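Side-chain contacts in 6-pyruvoyl tetrahydrobiopterin synthase (Plasmodium vivax, PDB 3LX3), which is a zinc-binding protein of the 6-pyruvoyl tetrahydropterin synthase family, built on an antiparallel beta sheet with packed helices and assembled as a hexamer: residues A[35-40]-A[107-112]; A[89-94]-A[98-103]. One frame throughout, in Å; residues are numbered along the deposited sequence. Where two conformers were deposited one is given.

Contact 1. Residues A[35-40]-A[107-112]. With ZN (zinc ion), chain B.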
loop_
_atom_site.group_PDB
_atom_site.type_symbol
_atom_site.label_atom_id
_atom_site.label_comp_id
_atom_site.label_asym_id
_atom_site.label_seq_id
_atom_site.Cartn_x
_atom_site.Cartn_y
_atom_site.Cartn_z
ATOM N N ALA A 35 -14.052 -18.445 -6.936
ATOM C CA ALA A 35 -14.133 -18.612 -8.364
ATOM C C ALA A 35 -15.481 -18.058 -8.872
ATOM O O ALA A 35 -16.479 -18.064 -8.150
ATOM C CB ALA A 35 -14.003 -20.095 -8.724
ATOM N N HIS A 36 -15.504 -17.585 -10.121
ATOM C CA HIS A 36 -16.729 -17.096 -10.718
ATOM C C HIS A 36 -16.564 -17.023 -12.232
ATOM O O HIS A 36 -15.462 -17.161 -12.740
ATOM C CB HIS A 36 -17.138 -15.733 -10.112
ATOM C CG HIS A 36 -16.593 -14.531 -10.821
ATOM N ND1 HIS A 36 -17.420 -13.510 -11.245
ATOM C CD2 HIS A 36 -15.331 -14.155 -11.125
ATOM C CE1 HIS A 36 -16.676 -12.561 -11.797
ATOM N NE2 HIS A 36 -15.404 -12.928 -11.758
ATOM N N PHE A 37 -17.651 -16.701 -12.905
ATOM C CA PHE A 37 -17.566 -16.131 -14.250
ATOM C C PHE A 37 -18.827 -15.305 -14.489
ATOM O O PHE A 37 -19.948 -15.698 -14.123
ATOM C CB PHE A 37 -17.320 -17.210 -15.358
ATOM C CG PHE A 37 -18.414 -18.239 -15.518
ATOM C CD1 PHE A 37 -19.489 -18.027 -16.369
ATOM C CD2 PHE A 37 -18.298 -19.463 -14.883
ATOM C CE1 PHE A 37 -20.446 -19.011 -16.562
ATOM C CE2 PHE A 37 -19.254 -20.424 -15.046
ATOM C CZ PHE A 37 -20.331 -20.190 -15.877
ATOM N N ILE A 38 -18.643 -14.187 -15.179
ATOM C CA ILE A 38 -19.750 -13.326 -15.631
ATOM C C ILE A 38 -20.427 -13.947 -16.842
ATOM O O ILE A 38 -19.754 -14.403 -17.771
ATOM C CB ILE A 38 -19.212 -11.936 -16.071
ATOM C CG1 ILE A 38 -18.590 -11.185 -14.890
ATOM C CG2 ILE A 38 -20.330 -11.106 -16.778
ATOM C CD1 ILE A 38 -19.519 -10.862 -13.753
ATOM N N ALA A 39 -21.757 -13.973 -16.836
ATOM C CA ALA A 39 -22.544 -14.302 -18.009
ATOM C C ALA A 39 -23.741 -13.389 -18.050
ATOM O O ALA A 39 -24.433 -13.218 -17.059
ATOM C CB ALA A 39 -23.030 -15.785 -17.962
ATOM N N PHE A 40 -23.992 -12.810 -19.217
ATOM C CA PHE A 40 -25.220 -12.042 -19.483
ATOM C C PHE A 40 -25.594 -12.236 -20.954
ATOM O O PHE A 40 -24.955 -12.996 -21.637
ATOM C CB PHE A 40 -25.099 -10.542 -19.072
ATOM C CG PHE A 40 -23.936 -9.790 -19.652
ATOM C CD1 PHE A 40 -23.995 -9.224 -20.931
ATOM C CD2 PHE A 40 -22.829 -9.515 -18.859
ATOM C CE1 PHE A 40 -22.940 -8.461 -21.437
ATOM C CE2 PHE A 40 -21.776 -8.749 -19.365
ATOM C CZ PHE A 40 -21.841 -8.237 -20.666
ATOM N N PHE A 107 -23.678 -29.394 -9.030
ATOM C CA PHE A 107 -24.405 -28.451 -9.889
ATOM C C PHE A 107 -23.765 -28.502 -11.254
ATOM O O PHE A 107 -22.522 -28.368 -11.383
ATOM C CB PHE A 107 -24.331 -27.020 -9.369
ATOM C CG PHE A 107 -25.129 -26.754 -8.104
ATOM C CD1 PHE A 107 -26.511 -26.921 -8.070
ATOM C CD2 PHE A 107 -24.490 -26.322 -6.952
ATOM C CE1 PHE A 107 -27.226 -26.658 -6.917
ATOM C CE2 PHE A 107 -25.200 -26.075 -5.801
ATOM C CZ PHE A 107 -26.566 -26.265 -5.788
ATOM N N LYS A 108 -24.611 -28.690 -12.263
ATOM C CA LYS A 108 -24.191 -28.636 -13.662
ATOM C C LYS A 108 -24.748 -27.343 -14.264
ATOM O O LYS A 108 -25.933 -27.053 -14.165
ATOM C CB LYS A 108 -24.649 -29.872 -14.423
ATOM C CG LYS A 108 -24.394 -29.823 -15.934
ATOM C CD LYS A 108 -24.912 -31.075 -16.578
ATOM C CE LYS A 108 -24.739 -31.006 -18.066
ATOM N NZ LYS A 108 -25.258 -32.253 -18.719
ATOM N N ILE A 109 -23.885 -26.555 -14.875
ATOM C CA ILE A 109 -24.244 -25.266 -15.414
ATOM C C ILE A 109 -24.040 -25.308 -16.912
ATOM O O ILE A 109 -22.950 -25.626 -17.362
ATOM C CB ILE A 109 -23.355 -24.143 -14.856
ATOM C CG1 ILE A 109 -23.424 -24.121 -13.326
ATOM C CG2 ILE A 109 -23.787 -22.762 -15.437
ATOM C CD1 ILE A 109 -22.483 -23.094 -12.704
ATOM N N THR A 110 -25.092 -25.023 -17.675
ATOM C CA THR A 110 -25.019 -24.984 -19.125
ATOM C C THR A 110 -25.271 -23.550 -19.585
ATOM O O THR A 110 -26.227 -22.892 -19.152
ATOM C CB THR A 110 -26.008 -25.910 -19.786
ATOM O OG1 THR A 110 -25.833 -27.247 -19.279
ATOM C CG2 THR A 110 -25.802 -25.921 -21.301
ATOM N N CYS A 111 -24.391 -23.056 -20.433
ATOM C CA CYS A 111 -24.416 -21.657 -20.882
ATOM C C CYS A 111 -25.148 -21.518 -22.228
ATOM O O CYS A 111 -25.438 -22.521 -22.890
ATOM C CB CYS A 111 -23.014 -21.139 -21.039
ATOM S SG CYS A 111 -22.120 -21.228 -19.432
ATOM N N GLU A 112 -25.415 -20.283 -22.632
ATOM C CA GLU A 112 -26.068 -19.959 -23.903
ATOM C C GLU A 112 -25.300 -20.495 -25.105
ATOM O O GLU A 112 -25.890 -20.822 -26.138
ATOM C CB GLU A 112 -26.143 -18.433 -24.127
ATOM C CG GLU A 112 -27.004 -17.588 -23.209
ATOM C CD GLU A 112 -27.143 -16.134 -23.759
ATOM O OE1 GLU A 112 -28.296 -15.739 -24.023
ATOM O OE2 GLU A 112 -26.118 -15.425 -23.976
HETATM ZN ZN ZN B . -13.850 -11.784 -12.606
HETATM O O HOH W 1 -24.252 -15.815 -22.148
HETATM O O HOH W 2 -15.084 -11.244 -14.151
HETATM O O HOH W 3 -12.540 -10.400 -13.668
#
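The chain from Phe37 to Phe40 and the chain from Ile109 to Glu112 run at 39° to each other, joined by side chains and perhaps a water. The ring of Phe37 carries most of the contact. The first bond of this side chain points toward segment 107-112. CG then sits between the backbone N and the carbonyl carbon (chi1 63°), with the ring beside Cys111 and Ile109. Cys111 SG approaches the ring obliquely, 4.0 Å from Phe37 CE1, a cysteine sulfur-aromatic contact. Ile109 meets the ring at its edge, near its plane, with CG2 4.3 Å from Phe37 CZ. The polar end of the contact lies at Glu112. In the conformer given, one of two, a water lies 2.9 Å from Phe40 O and 2.6 Å from Glu112 OE2, but this bridge is doubtful. In that conformer OE2 also accepts a hydrogen bond from Gly42 N.

His36, just before Phe37 in the chain, binds the zinc ion through NE2 at 2.1 Å, with His48 and His50 completing the histidine ligands, while its ND1 is hydrogen-bonded to Ser132 OG. Tyr117 of strand 116-120 stacks on Phe37 and touches Cys111, and Leu98 of strand 98-103 packs against Ala39, Ile109 and Cys111.

Contact 2. Residues A[89-94]-A[98-103]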
loop_
_atom_site.group_PDB
_atom_site.type_symbol
_atom_site.label_atom_id
_atom_site.label_comp_id
_atom_site.label_asym_id
_atom_site.label_seq_id
_atom_site.Cartn_x
_atom_site.Cartn_y
_atom_site.Cartn_z
ATOM N N PHE A 89 -16.943 -21.465 -5.379
ATOM C CA PHE A 89 -17.467 -20.904 -6.597
ATOM C C PHE A 89 -18.751 -20.123 -6.294
ATOM O O PHE A 89 -19.669 -20.692 -5.671
ATOM C CB PHE A 89 -17.734 -21.985 -7.665
ATOM C CG PHE A 89 -18.393 -21.467 -8.907
ATOM C CD1 PHE A 89 -17.665 -20.893 -9.910
ATOM C CD2 PHE A 89 -19.775 -21.596 -9.102
ATOM C CE1 PHE A 89 -18.250 -20.438 -11.027
ATOM C CE2 PHE A 89 -20.376 -21.142 -10.231
ATOM C CZ PHE A 89 -19.639 -20.550 -11.199
ATOM N N ILE A 90 -18.840 -18.873 -6.744
ATOM C CA ILE A 90 -20.030 -18.062 -6.551
ATOM C C ILE A 90 -21.042 -18.361 -7.631
ATOM O O ILE A 90 -20.812 -18.083 -8.811
ATOM C CB ILE A 90 -19.688 -16.571 -6.541
ATOM C CG1 ILE A 90 -18.772 -16.267 -5.340
ATOM C CG2 ILE A 90 -20.967 -15.742 -6.488
ATOM C CD1 ILE A 90 -18.174 -14.857 -5.421
ATOM N N LEU A 91 -22.178 -18.937 -7.235
ATOM C CA LEU A 91 -23.195 -19.407 -8.182
ATOM C C LEU A 91 -24.382 -18.445 -8.136
ATOM O O LEU A 91 -25.103 -18.409 -7.143
ATOM C CB LEU A 91 -23.632 -20.836 -7.851
ATOM C CG LEU A 91 -24.600 -21.526 -8.794
ATOM C CD1 LEU A 91 -24.120 -21.553 -10.170
ATOM C CD2 LEU A 91 -24.842 -22.972 -8.249
ATOM N N PRO A 92 -24.577 -17.670 -9.218
ATOM C CA PRO A 92 -25.699 -16.742 -9.243
ATOM C C PRO A 92 -26.960 -17.441 -9.593
ATOM O O PRO A 92 -27.227 -17.659 -10.793
ATOM C CB PRO A 92 -25.268 -15.735 -10.332
ATOM C CG PRO A 92 -24.415 -16.443 -11.201
ATOM C CD PRO A 92 -23.745 -17.545 -10.425
ATOM N N MET A 93 -27.775 -17.674 -8.581
ATOM C CA MET A 93 -28.925 -18.571 -8.693
ATOM C C MET A 93 -30.105 -17.966 -9.504
ATOM O O MET A 93 -30.983 -18.733 -9.978
ATOM C CB MET A 93 -29.265 -19.115 -7.290
ATOM C CG MET A 93 -29.906 -18.103 -6.411
ATOM S SD MET A 93 -29.904 -18.289 -4.555
ATOM C CE MET A 93 -31.456 -19.179 -4.325
ATOM N N TYR A 94 -30.109 -16.656 -9.771
ATOM C CA TYR A 94 -31.144 -16.033 -10.565
ATOM C C TYR A 94 -30.750 -15.612 -11.995
ATOM O O TYR A 94 -31.424 -14.831 -12.626
ATOM C CB TYR A 94 -31.693 -14.869 -9.810
ATOM C CG TYR A 94 -32.337 -15.169 -8.486
ATOM C CD1 TYR A 94 -32.977 -16.370 -8.244
ATOM C CD2 TYR A 94 -32.326 -14.245 -7.467
ATOM C CE1 TYR A 94 -33.652 -16.587 -7.034
ATOM C CE2 TYR A 94 -32.979 -14.480 -6.282
ATOM C CZ TYR A 94 -33.621 -15.647 -6.050
ATOM O OH TYR A 94 -34.300 -15.925 -4.890
ATOM N N LEU A 98 -28.038 -18.778 -17.594
ATOM C CA LEU A 98 -27.435 -20.027 -17.170
ATOM C C LEU A 98 -28.529 -21.008 -16.835
ATOM O O LEU A 98 -29.549 -20.622 -16.232
ATOM C CB LEU A 98 -26.554 -19.871 -15.930
ATOM C CG LEU A 98 -25.426 -18.866 -16.043
ATOM C CD1 LEU A 98 -24.739 -18.710 -14.670
ATOM C CD2 LEU A 98 -24.461 -19.269 -17.123
ATOM N N ASN A 99 -28.346 -22.262 -17.254
ATOM C CA ASN A 99 -29.205 -23.389 -16.880
ATOM C C ASN A 99 -28.519 -24.151 -15.784
ATOM O O ASN A 99 -27.457 -24.716 -15.988
ATOM C CB ASN A 99 -29.441 -24.264 -18.116
ATOM C CG ASN A 99 -30.360 -25.413 -17.876
ATOM O OD1 ASN A 99 -30.234 -26.122 -16.898
ATOM N ND2 ASN A 99 -31.258 -25.657 -18.829
ATOM N N ILE A 100 -29.064 -24.109 -14.580
ATOM C CA ILE A 100 -28.402 -24.630 -13.377
ATOM C C ILE A 100 -29.140 -25.911 -13.015
ATOM O O ILE A 100 -30.328 -25.857 -12.680
ATOM C CB ILE A 100 -28.424 -23.611 -12.206
ATOM C CG1 ILE A 100 -27.721 -22.310 -12.627
ATOM C CG2 ILE A 100 -27.810 -24.263 -10.945
ATOM C CD1 ILE A 100 -27.815 -21.135 -11.618
ATOM N N GLN A 101 -28.481 -27.056 -13.165
ATOM C CA GLN A 101 -29.096 -28.388 -12.955
ATOM C C GLN A 101 -28.471 -29.029 -11.714
ATOM O O GLN A 101 -27.277 -28.846 -11.453
ATOM C CB GLN A 101 -28.872 -29.311 -14.200
ATOM C CG GLN A 101 -29.558 -30.751 -14.184
ATOM C CD GLN A 101 -29.316 -31.657 -15.452
ATOM O OE1 GLN A 101 -28.887 -31.178 -16.492
ATOM N NE2 GLN A 101 -29.642 -32.939 -15.355
ATOM N N GLU A 102 -29.259 -29.754 -10.933
ATOM C CA GLU A 102 -28.740 -30.596 -9.866
ATOM C C GLU A 102 -28.536 -31.991 -10.399
ATOM O O GLU A 102 -29.490 -32.619 -10.844
ATOM C CB GLU A 102 -29.748 -30.709 -8.760
ATOM C CG GLU A 102 -30.053 -29.453 -8.069
ATOM C CD GLU A 102 -31.011 -29.749 -6.960
ATOM O OE1 GLU A 102 -32.141 -30.124 -7.286
ATOM O OE2 GLU A 102 -30.605 -29.686 -5.787
ATOM N N VAL A 103 -27.320 -32.488 -10.383
ATOM C CA VAL A 103 -26.965 -33.796 -10.889
ATOM C C VAL A 103 -26.212 -34.504 -9.771
ATOM O O VAL A 103 -25.091 -34.121 -9.439
ATOM C CB VAL A 103 -26.074 -33.716 -12.146
ATOM C CG1 VAL A 103 -25.675 -35.113 -12.626
ATOM C CG2 VAL A 103 -26.828 -32.922 -13.243
#
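Leu91, which meets Ile100 across the contact, places CD1 at the edge of the Phe89 ring and in its plane. The Phe89 ring also meets that of Phe119, with the planes at about 50°. Farther along the segment, Met93 CG lies over one face of the Tyr94 ring, 4.0 Å above the plane and offset toward the rim. Met93 also touches Ile100, but through its backbone.

This is packing between two small sheets of the 6-pyruvoyl tetrahydropterin synthase fold. Strand 89-92 pairs in parallel with strand 124-127. Strand 98-103 is an outer strand of a three-stranded antiparallel sheet. A short connection of three residues joins segments 89-94 and 98-103, and the strand directions differ by 110°. With axes 9.7 Å apart at closest approach, the strands meet through side chains.

Ile100 has the largest share of the contact. Its CG1 lies anti to the carbonyl carbon (chi1 -59°) and the chain stays extended to CD1, which is the atom that touches segment 89-94. There it meets Leu91 CD1 at 4.0 Å, the two side chains lying alongside each other and running in opposite senses. The same methyl lies 4.0 Å from Met93 CA. Leu98 makes a second, smaller contact on Pro92, where the two side chains cross at about a right angle. Leu98 also touches Phe37, which links strand 89-92 to strand 20-40. Pro92 also packs on Ile129, and Met93 on Pro128.

Leu98 CD1 stands 4.2 Å from Pro92 CG, a loose apolar touch. A shorter approach is that of Ile100 CD1 to the carbonyl oxygen Pro92 O, at 3.6 Å.

The centres of the two contacts lie about 7 Å apart, on the same side of the chain's centre. Along the chain the order is 35-40, 89-94, 98-103, 107-112, so both segments of contact 2 fall between those of contact 1. Strands 98-103 and 106-111 are consecutive neighbours in one antiparallel sheet, with a probable hydrogen bond between Lys108 O and Gln101 N. A probable hydrogen bond from Ile90 N to Ala35 O ties strand 20-40 to strand 89-92. Ile109 CD1 and Leu91 CD1 pack at 3.4 Å. Together the contacts join strand 20-40, which carries His36 of the zinc site, to strand 89-92 and to the three-stranded sheet, largely through apolar side chains.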